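Local coordinates for secreted effector protein SopD (PDB 5CPC), which acts as a Salmonella effector that alters host cell physiology, contributing to replication in macrophages and, cooperatively with SopB, to membrane fission and macropinosome formation during invasion, at residues Ala83-Arg86 with Leu87-Leu90; Ser206-Ala209 with Asp210-Ser213; Gln276-Asn279 with Asp280-Lys284. All blocks are in the same frame, centred on the assembly; numbering follows the deposited sequence.

Interaction 1 (Ala83-Arg86 with Leu87-Leu90); sequences AFKR and LQHL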
ATOM      1  N   ALA A  83      11.557   7.187  -8.804  1.00 41.45           N
ATOM      2  CA  ALA A  83      12.660   7.791  -9.697  1.00 44.83           C
ATOM      3  C   ALA A  83      12.553   7.278 -11.155  1.00 45.71           C
ATOM      4  O   ALA A  83      12.655   8.046 -12.165  1.00 46.32           O
ATOM      5  CB  ALA A  83      14.022   7.473  -9.151  1.00 43.76           C
ATOM      6  N   PHE A  84      12.268   5.982 -11.264  1.00 45.71           N
ATOM      7  CA  PHE A  84      12.044   5.385 -12.599  1.00 45.45           C
ATOM      8  C   PHE A  84      10.873   6.060 -13.318  1.00 45.05           C
ATOM      9  O   PHE A  84      10.915   6.270 -14.540  1.00 44.24           O
ATOM     10  CB  PHE A  84      11.895   3.862 -12.491  1.00 45.82           C
ATOM     11  CG  PHE A  84      11.923   3.137 -13.836  1.00 49.84           C
ATOM     12  CD1 PHE A  84      13.053   3.139 -14.620  1.00 48.73           C
ATOM     13  CD2 PHE A  84      10.777   2.475 -14.306  1.00 51.83           C
ATOM     14  CE1 PHE A  84      13.084   2.491 -15.860  1.00 54.04           C
ATOM     15  CE2 PHE A  84      10.791   1.800 -15.561  1.00 57.17           C
ATOM     16  CZ  PHE A  84      11.943   1.815 -16.338  1.00 53.53           C
ATOM     17  N   LYS A  85       9.837   6.399 -12.561  1.00 44.15           N
ATOM     18  CA  LYS A  85       8.698   7.129 -13.079  1.00 46.51           C
ATOM     19  C   LYS A  85       9.213   8.506 -13.558  1.00 47.06           C
ATOM     20  O   LYS A  85       8.893   8.971 -14.703  1.00 48.86           O
ATOM     21  CB  LYS A  85       7.608   7.258 -11.972  1.00 46.41           C
ATOM     22  CG  LYS A  85       6.134   7.314 -12.423  1.00 50.17           C
ATOM     23  CD  LYS A  85       5.746   8.508 -13.319  1.00 55.37           C
ATOM     24  CE  LYS A  85       5.461   8.072 -14.803  1.00 57.78           C
ATOM     25  NZ  LYS A  85       5.843   9.057 -15.935  1.00 59.85           N
ATOM     26  N   ARG A  86      10.102   9.119 -12.767  1.00 46.44           N
ATOM     27  CA  ARG A  86      10.592  10.437 -13.194  1.00 47.49           C
ATOM     28  C   ARG A  86      11.365  10.291 -14.474  1.00 46.76           C
ATOM     29  O   ARG A  86      11.296  11.161 -15.354  1.00 48.04           O
ATOM     30  CB  ARG A  86      11.416  11.209 -12.125  1.00 46.27           C
ATOM     31  CG  ARG A  86      10.644  11.545 -10.822  1.00 47.70           C
ATOM     32  CD  ARG A  86      11.432  12.594  -9.926  1.00 41.39           C
ATOM     33  NE  ARG A  86      12.791  12.196  -9.521  1.00 43.23           N
ATOM     34  CZ  ARG A  86      13.094  11.340  -8.551  1.00 41.53           C
ATOM     35  NH1 ARG A  86      12.137  10.740  -7.861  1.00 41.30           N
ATOM     36  NH2 ARG A  86      14.359  11.075  -8.260  1.00 42.68           N
ATOM     37  N   LEU A  87      12.145   9.228 -14.572  1.00 46.29           N
ATOM     38  CA  LEU A  87      12.890   8.964 -15.846  1.00 47.65           C
ATOM     39  C   LEU A  87      11.926   8.853 -16.999  1.00 47.37           C
ATOM     40  O   LEU A  87      12.033   9.564 -17.984  1.00 49.28           O
ATOM     41  CB  LEU A  87      13.720   7.674 -15.763  1.00 46.07           C
ATOM     42  CG  LEU A  87      14.840   7.422 -16.786  1.00 50.14           C
ATOM     43  CD1 LEU A  87      15.751   8.697 -17.044  1.00 47.04           C
ATOM     44  CD2 LEU A  87      15.732   6.229 -16.335  1.00 47.62           C
ATOM     45  N   GLN A  88      10.958   7.957 -16.858  1.00 49.72           N
ATOM     46  CA  GLN A  88      10.022   7.649 -17.934  1.00 50.19           C
ATOM     47  C   GLN A  88       9.393   8.947 -18.399  1.00 51.95           C
ATOM     48  O   GLN A  88       9.259   9.191 -19.606  1.00 53.09           O
ATOM     49  CB  GLN A  88       8.968   6.678 -17.443  1.00 50.19           C
ATOM     50  CG  GLN A  88       8.009   6.247 -18.558  1.00 51.71           C
ATOM     51  CD  GLN A  88       6.747   5.633 -18.046  1.00 54.24           C
ATOM     52  OE1 GLN A  88       6.177   6.065 -17.030  1.00 54.37           O
ATOM     53  NE2 GLN A  88       6.284   4.612 -18.748  1.00 52.40           N
ATOM     54  N   HIS A  89       9.096   9.839 -17.454  1.00 52.97           N
ATOM     55  CA  HIS A  89       8.307  11.042 -17.782  1.00 54.17           C
ATOM     56  C   HIS A  89       9.102  12.001 -18.657  1.00 53.17           C
ATOM     57  O   HIS A  89       8.536  12.839 -19.339  1.00 52.48           O
ATOM     58  CB  HIS A  89       7.697  11.708 -16.500  1.00 55.16           C
ATOM     59  CG  HIS A  89       7.053  13.055 -16.736  1.00 63.29           C
ATOM     60  ND1 HIS A  89       7.210  14.125 -15.867  1.00 70.82           N
ATOM     61  CD2 HIS A  89       6.270  13.515 -17.750  1.00 70.85           C
ATOM     62  CE1 HIS A  89       6.552  15.180 -16.331  1.00 72.09           C
ATOM     63  NE2 HIS A  89       5.974  14.836 -17.471  1.00 74.52           N
ATOM     64  N   LEU A  90      10.421  11.858 -18.676  1.00 53.09           N
ATOM     65  CA  LEU A  90      11.242  12.713 -19.541  1.00 54.68           C
ATOM     66  C   LEU A  90      11.440  12.121 -20.957  1.00 56.89           C
ATOM     67  O   LEU A  90      11.972  12.788 -21.849  1.00 56.53           O
ATOM     68  CB  LEU A  90      12.616  13.003 -18.915  1.00 54.03           C
ATOM     69  CG  LEU A  90      12.608  13.707 -17.568  1.00 52.94           C
ATOM     70  CD1 LEU A  90      13.926  13.453 -16.827  1.00 46.92           C
ATOM     71  CD2 LEU A  90      12.265  15.186 -17.740  1.00 52.95           C
TER
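Bends at chi2, chi3 and chi4 carry the Lys85 chain forward along the helix, toward its C-terminal end, to Gln88 and His89, although its CB starts out pointing away from residues 87-90. Gln88 meets it with CG anti to the backbone N (chi1 -176°) and the rest of its chain extended; the two side chains cross at a slant, and Lys85 CE comes 3.1 Å from Gln88 OE1. Beyond CE, the ammonium group continues to His89, where Lys85 NZ lies 3.3 Å from His89 CB. The amide nitrogen of Gln88 is occupied elsewhere, donating to the carbonyl oxygen of Gln96, which probably fixes how the amide is turned, with OE1 on the side of the lysine.

Beneath these side chains runs the regular i to i+4 bonding of an alpha-helix, with Leu87 N donating to Ala83 O (2.7 Å), Gln88 N to Phe84 O (2.9 Å) and His89 N to Lys85 O (2.9 Å). His89 N also makes a weak bond to Arg86 O. On another side of the helix the apolar contact is loose: Phe84 CD1 and Leu87 CD2 are 4.4 Å apart. Ala83 CA lies over one face of the Arg86 guanidinium, toward the rim of the group, while Arg86 NH2 forms a salt bridge with Glu54.

This part of helix 76-90 packs against two strands of the antiparallel sheet and against a long helix. Phe84 meets Ile101, Leu112 and Val114 of strands 99-103 and 109-114, and Leu87 and Gln88 rest on Phe99, while Lys85 touches Glu152 and Arg86 touches Thr159 and Trp160 of helix 141-160.

Interaction 2 (Ser206-Ala209 with Asp210-Ser213); sequences SLTA and DEKS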
ATOM      1  N   SER A 206     -25.830 -10.946  13.747  1.00 44.83           N
ATOM      2  CA  SER A 206     -26.503 -12.181  13.589  1.00 44.47           C
ATOM      3  C   SER A 206     -25.553 -13.400  13.719  1.00 43.06           C
ATOM      4  O   SER A 206     -25.892 -14.448  13.213  1.00 42.68           O
ATOM      5  CB  SER A 206     -27.111 -12.209  12.186  1.00 44.56           C
ATOM      6  OG  SER A 206     -26.060 -12.236  11.259  1.00 46.89           O
ATOM      7  N   LEU A 207     -24.361 -13.238  14.322  1.00 40.52           N
ATOM      8  CA  LEU A 207     -23.325 -14.286  14.292  1.00 39.39           C
ATOM      9  C   LEU A 207     -23.444 -15.099  15.575  1.00 39.08           C
ATOM     10  O   LEU A 207     -23.703 -14.550  16.624  1.00 38.53           O
ATOM     11  CB  LEU A 207     -21.914 -13.677  14.275  1.00 38.69           C
ATOM     12  CG  LEU A 207     -21.582 -12.840  13.019  1.00 41.38           C
ATOM     13  CD1 LEU A 207     -20.100 -12.454  13.007  1.00 40.35           C
ATOM     14  CD2 LEU A 207     -21.955 -13.731  11.709  1.00 34.02           C
ATOM     15  N   THR A 208     -23.264 -16.394  15.462  1.00 37.88           N
ATOM     16  CA  THR A 208     -23.299 -17.261  16.623  1.00 38.65           C
ATOM     17  C   THR A 208     -21.900 -17.185  17.243  1.00 39.21           C
ATOM     18  O   THR A 208     -20.968 -16.680  16.603  1.00 38.15           O
ATOM     19  CB  THR A 208     -23.560 -18.694  16.210  1.00 36.46           C
ATOM     20  OG1 THR A 208     -22.437 -19.103  15.463  1.00 37.52           O
ATOM     21  CG2 THR A 208     -24.876 -18.884  15.326  1.00 37.24           C
ATOM     22  N   ALA A 209     -21.751 -17.697  18.462  1.00 38.71           N
ATOM     23  CA  ALA A 209     -20.442 -17.668  19.117  1.00 40.92           C
ATOM     24  C   ALA A 209     -19.405 -18.461  18.246  1.00 40.77           C
ATOM     25  O   ALA A 209     -18.266 -18.002  18.115  1.00 38.50           O
ATOM     26  CB  ALA A 209     -20.528 -18.261  20.559  1.00 42.43           C
ATOM     27  N   ASP A 210     -19.811 -19.600  17.643  1.00 39.41           N
ATOM     28  CA  ASP A 210     -18.894 -20.379  16.729  1.00 40.21           C
ATOM     29  C   ASP A 210     -18.377 -19.530  15.516  1.00 40.54           C
ATOM     30  O   ASP A 210     -17.181 -19.549  15.179  1.00 40.08           O
ATOM     31  CB  ASP A 210     -19.554 -21.713  16.251  1.00 38.27           C
ATOM     32  CG  ASP A 210     -19.716 -22.747  17.429  1.00 44.44           C
ATOM     33  OD1 ASP A 210     -18.978 -22.667  18.444  1.00 49.73           O
ATOM     34  OD2 ASP A 210     -20.603 -23.606  17.373  1.00 46.20           O
ATOM     35  N   GLU A 211     -19.308 -18.814  14.860  1.00 40.20           N
ATOM     36  CA  GLU A 211     -18.967 -17.902  13.722  1.00 39.54           C
ATOM     37  C   GLU A 211     -17.981 -16.795  14.094  1.00 40.09           C
ATOM     38  O   GLU A 211     -17.024 -16.514  13.353  1.00 41.29           O
ATOM     39  CB  GLU A 211     -20.272 -17.343  13.114  1.00 37.10           C
ATOM     40  CG  GLU A 211     -21.063 -18.541  12.498  1.00 34.40           C
ATOM     41  CD  GLU A 211     -22.358 -18.138  11.866  1.00 38.78           C
ATOM     42  OE1 GLU A 211     -23.033 -17.233  12.364  1.00 37.74           O
ATOM     43  OE2 GLU A 211     -22.721 -18.764  10.861  1.00 47.85           O
ATOM     44  N   LYS A 212     -18.185 -16.173  15.244  1.00 40.56           N
ATOM     45  CA  LYS A 212     -17.261 -15.168  15.661  1.00 40.55           C
ATOM     46  C   LYS A 212     -15.896 -15.754  15.928  1.00 42.44           C
ATOM     47  O   LYS A 212     -14.876 -15.118  15.586  1.00 42.27           O
ATOM     48  CB  LYS A 212     -17.783 -14.448  16.885  1.00 41.47           C
ATOM     49  CG  LYS A 212     -19.036 -13.661  16.682  1.00 40.70           C
ATOM     50  CD  LYS A 212     -19.464 -12.996  18.024  1.00 46.27           C
ATOM     51  CE  LYS A 212     -20.866 -12.393  17.853  1.00 47.60           C
ATOM     52  NZ  LYS A 212     -21.370 -11.819  19.103  1.00 53.51           N
ATOM     53  N   SER A 213     -15.846 -16.938  16.545  1.00 42.78           N
ATOM     54  CA  SER A 213     -14.572 -17.664  16.634  1.00 45.62           C
ATOM     55  C   SER A 213     -13.914 -17.962  15.280  1.00 43.91           C
ATOM     56  O   SER A 213     -12.740 -17.771  15.138  1.00 43.47           O
ATOM     57  CB  SER A 213     -14.742 -19.008  17.355  1.00 46.74           C
ATOM     58  OG  SER A 213     -14.886 -18.804  18.745  1.00 53.08           O
TER
HETATM   59  O   HOH W   1     -17.051 -16.715  19.869  1.00 28.50           O
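The carboxylate of Glu211 is met by Thr208 N, which donates to Glu211 OE1 at 3.2 Å from the anti side, 25° out of the carboxylate plane. Near the same oxygen lie Leu207 CA and Leu207 CD2, the latter 3.7 Å from Glu211 OE1. The other oxygen, OE2, forms a salt bridge with Lys294, so each carboxylate oxygen has its own partner.

A reciprocal bond completes a capping box: Glu211 N donates to Thr208 OG1 at 3.2 Å, almost straight at 172°. With chi1 at 66°, OG1 of Thr208 sits between its own backbone N and carbonyl carbon, in position to accept from an amide of the first helical turn. Thr208 is thus the N-cap of helix 209-215, and the regular bonding begins with Lys212 N to Thr208 O (3.1 Å) and Ser213 N to Ala209 O (3.1 Å). A water is hydrogen-bonded to Ser213 OG and lies close to Ala209 O.

Leu207 CB lies against the aliphatic part of Lys212, 3.8 Å from Lys212 CG; the fully extended lysine chain continues to a salt bridge between its NZ and Asp205. Leu207 turns inward onto Ile291 and Leu295 of helix 285-298 and onto Phe223, seating the start of the short surface helix against that longer one.

Interaction 3 (Gln276-Asn279 with Asp280-Lys284); sequences QDYN and DYHAK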
ATOM      1  N   GLN A 276       0.336 -14.485   8.778  1.00 55.34           N
ATOM      2  CA  GLN A 276      -0.332 -15.533   9.519  1.00 57.55           C
ATOM      3  C   GLN A 276      -1.849 -15.462   9.296  1.00 55.76           C
ATOM      4  O   GLN A 276      -2.487 -16.450   8.936  1.00 55.32           O
ATOM      5  CB  GLN A 276       0.030 -15.424  11.001  1.00 59.29           C
ATOM      6  CG  GLN A 276      -0.731 -16.406  11.910  1.00 65.84           C
ATOM      7  CD  GLN A 276      -0.313 -17.876  11.713  1.00 71.34           C
ATOM      8  OE1 GLN A 276       0.826 -18.170  11.308  1.00 74.44           O
ATOM      9  NE2 GLN A 276      -1.237 -18.801  12.013  1.00 72.40           N
ATOM     10  N   ASP A 277      -2.420 -14.272   9.461  1.00 54.64           N
ATOM     11  CA  ASP A 277      -3.827 -14.053   9.193  1.00 53.03           C
ATOM     12  C   ASP A 277      -4.208 -14.413   7.772  1.00 52.16           C
ATOM     13  O   ASP A 277      -5.248 -15.060   7.498  1.00 52.04           O
ATOM     14  CB  ASP A 277      -4.115 -12.602   9.358  1.00 53.44           C
ATOM     15  CG  ASP A 277      -4.233 -12.169  10.814  1.00 57.65           C
ATOM     16  OD1 ASP A 277      -3.515 -12.694  11.700  1.00 59.49           O
ATOM     17  OD2 ASP A 277      -5.050 -11.238  11.048  1.00 62.68           O
ATOM     18  N   TYR A 278      -3.377 -13.974   6.852  1.00 50.70           N
ATOM     19  CA  TYR A 278      -3.576 -14.275   5.447  1.00 48.81           C
ATOM     20  C   TYR A 278      -3.634 -15.782   5.208  1.00 48.72           C
ATOM     21  O   TYR A 278      -4.482 -16.285   4.457  1.00 48.84           O
ATOM     22  CB  TYR A 278      -2.424 -13.656   4.642  1.00 47.30           C
ATOM     23  CG  TYR A 278      -2.599 -13.657   3.144  1.00 45.04           C
ATOM     24  CD1 TYR A 278      -3.477 -12.781   2.535  1.00 44.62           C
ATOM     25  CD2 TYR A 278      -1.823 -14.490   2.333  1.00 47.06           C
ATOM     26  CE1 TYR A 278      -3.649 -12.746   1.142  1.00 45.26           C
ATOM     27  CE2 TYR A 278      -1.949 -14.458   0.946  1.00 48.99           C
ATOM     28  CZ  TYR A 278      -2.873 -13.572   0.359  1.00 48.66           C
ATOM     29  OH  TYR A 278      -3.007 -13.492  -1.009  1.00 53.22           O
ATOM     30  N   ASN A 279      -2.697 -16.491   5.801  1.00 49.15           N
ATOM     31  CA  ASN A 279      -2.613 -17.945   5.608  1.00 50.06           C
ATOM     32  C   ASN A 279      -3.771 -18.669   6.304  1.00 50.07           C
ATOM     33  O   ASN A 279      -4.331 -19.627   5.748  1.00 49.27           O
ATOM     34  CB  ASN A 279      -1.230 -18.492   6.047  1.00 52.35           C
ATOM     35  CG  ASN A 279      -0.083 -18.030   5.110  1.00 54.51           C
ATOM     36  OD1 ASN A 279      -0.243 -17.991   3.884  1.00 56.77           O
ATOM     37  ND2 ASN A 279       1.039 -17.635   5.694  1.00 55.00           N
ATOM     38  N   ASP A 280      -4.146 -18.189   7.498  1.00 49.69           N
ATOM     39  CA  ASP A 280      -5.286 -18.772   8.227  1.00 50.33           C
ATOM     40  C   ASP A 280      -6.503 -18.591   7.379  1.00 48.81           C
ATOM     41  O   ASP A 280      -7.290 -19.519   7.230  1.00 49.91           O
ATOM     42  CB  ASP A 280      -5.524 -18.088   9.586  1.00 50.47           C
ATOM     43  CG  ASP A 280      -4.518 -18.518  10.659  1.00 56.92           C
ATOM     44  OD1 ASP A 280      -3.903 -19.600  10.486  1.00 60.01           O
ATOM     45  OD2 ASP A 280      -4.341 -17.783  11.672  1.00 61.37           O
ATOM     46  N   TYR A 281      -6.671 -17.394   6.830  1.00 46.30           N
ATOM     47  CA  TYR A 281      -7.891 -17.094   6.102  1.00 45.81           C
ATOM     48  C   TYR A 281      -8.002 -18.108   4.912  1.00 47.15           C
ATOM     49  O   TYR A 281      -9.010 -18.793   4.753  1.00 45.99           O
ATOM     50  CB  TYR A 281      -7.910 -15.586   5.655  1.00 43.03           C
ATOM     51  CG  TYR A 281      -8.874 -15.389   4.563  1.00 43.16           C
ATOM     52  CD1 TYR A 281     -10.242 -15.486   4.807  1.00 36.53           C
ATOM     53  CD2 TYR A 281      -8.456 -15.150   3.268  1.00 41.05           C
ATOM     54  CE1 TYR A 281     -11.150 -15.337   3.804  1.00 39.11           C
ATOM     55  CE2 TYR A 281      -9.396 -15.046   2.228  1.00 43.17           C
ATOM     56  CZ  TYR A 281     -10.735 -15.125   2.507  1.00 39.48           C
ATOM     57  OH  TYR A 281     -11.710 -15.013   1.516  1.00 39.49           O
ATOM     58  N   HIS A 282      -6.923 -18.269   4.134  1.00 48.10           N
ATOM     59  CA  HIS A 282      -6.954 -19.221   3.034  1.00 50.01           C
ATOM     60  C   HIS A 282      -7.084 -20.679   3.431  1.00 50.11           C
ATOM     61  O   HIS A 282      -7.714 -21.473   2.713  1.00 49.85           O
ATOM     62  CB  HIS A 282      -5.736 -19.016   2.070  1.00 51.34           C
ATOM     63  CG  HIS A 282      -5.834 -17.743   1.300  1.00 55.73           C
ATOM     64  ND1 HIS A 282      -4.983 -16.681   1.502  1.00 56.99           N
ATOM     65  CD2 HIS A 282      -6.790 -17.299   0.443  1.00 59.37           C
ATOM     66  CE1 HIS A 282      -5.352 -15.672   0.733  1.00 57.51           C
ATOM     67  NE2 HIS A 282      -6.450 -16.017   0.083  1.00 57.39           N
ATOM     68  N   ALA A 283      -6.456 -21.074   4.531  1.00 50.39           N
ATOM     69  CA  ALA A 283      -6.684 -22.444   4.991  1.00 51.82           C
ATOM     70  C   ALA A 283      -8.207 -22.677   5.301  1.00 51.08           C
ATOM     71  O   ALA A 283      -8.733 -23.745   5.036  1.00 51.35           O
ATOM     72  CB  ALA A 283      -5.789 -22.766   6.190  1.00 52.53           C
ATOM     73  N   LYS A 284      -8.925 -21.646   5.769  1.00 49.02           N
ATOM     74  CA  LYS A 284     -10.284 -21.836   6.261  1.00 48.58           C
ATOM     75  C   LYS A 284     -11.317 -21.056   5.413  1.00 47.71           C
ATOM     76  O   LYS A 284     -12.437 -20.823   5.848  1.00 45.39           O
ATOM     77  CB  LYS A 284     -10.400 -21.365   7.695  1.00 47.98           C
ATOM     78  CG  LYS A 284      -9.400 -22.007   8.617  1.00 52.12           C
ATOM     79  CD  LYS A 284     -10.058 -22.192   9.912  1.00 54.28           C
ATOM     80  CE  LYS A 284      -9.565 -21.217  10.913  1.00 55.06           C
ATOM     81  NZ  LYS A 284      -8.595 -22.064  11.682  1.00 62.26           N
TER
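His282 directs the edge of its imidazole at one face of the Tyr278 ring, an edge-to-face pair one helical turn apart with centroids 4.5 Å apart and planes at 79°. The leading atom is His282 CE1, which comes 3.3 Å from Tyr278 CZ, above the ring but toward its rim. The phenol stands out from the helix, and the imidazole, with CG anti to its carbonyl carbon (chi1 -69°), leans back toward the preceding turn to meet it. Tyr281 CD2 lies over the centre of one imidazole face, 3.8 Å above the His282 ring plane. The main chain contributes as well: Tyr278 O accepts from His282 N at 3.2 Å and, weakly, from His282 ND1 at 3.0 Å, which may limit how the imidazole turns.

A second pairing lies two residues earlier. Gln276 bends at chi2 to bring NE2 across to the carboxylate of Asp280, where it makes a weak bond to OD2 (3.3 Å), amide and carboxylate planes standing 77° apart.

Farther out, the Tyr278 ring meets His247 and rests on Met245, whereas buried Tyr281 packs on Phe243 and Met245 and is hydrogen-bonded through OH to Asp289 and Lys285. Asp277 forms a salt bridge with Lys231.

The weak ND1 bond is consistent with a proton on that nitrogen and leaves the imidazole charge open; CE1 probably supplies a polarised C-H to the electron-rich phenol face.

From the N terminus, interaction 1 comes first, in the C-terminal part of helix 76-90, which it sets against strands 99-103 and 109-114 and helix 141-160. Interaction 2 follows at the start of helix 209-215 and interaction 3 at the end of helix 264-283. Each joins residues adjoining in sequence, within a helix or, in interaction 2, across a loop-to-helix junction; none closes a long loop, and the three run in series without nesting or crossing. Interaction 1 lies across the chain's centre from the others. Interactions 2 and 3 share one side, nearest atoms about 6 Å apart; helix 285-298 relates them, receiving Leu207 and Glu211 from one and Tyr281, through Asp289, from the other.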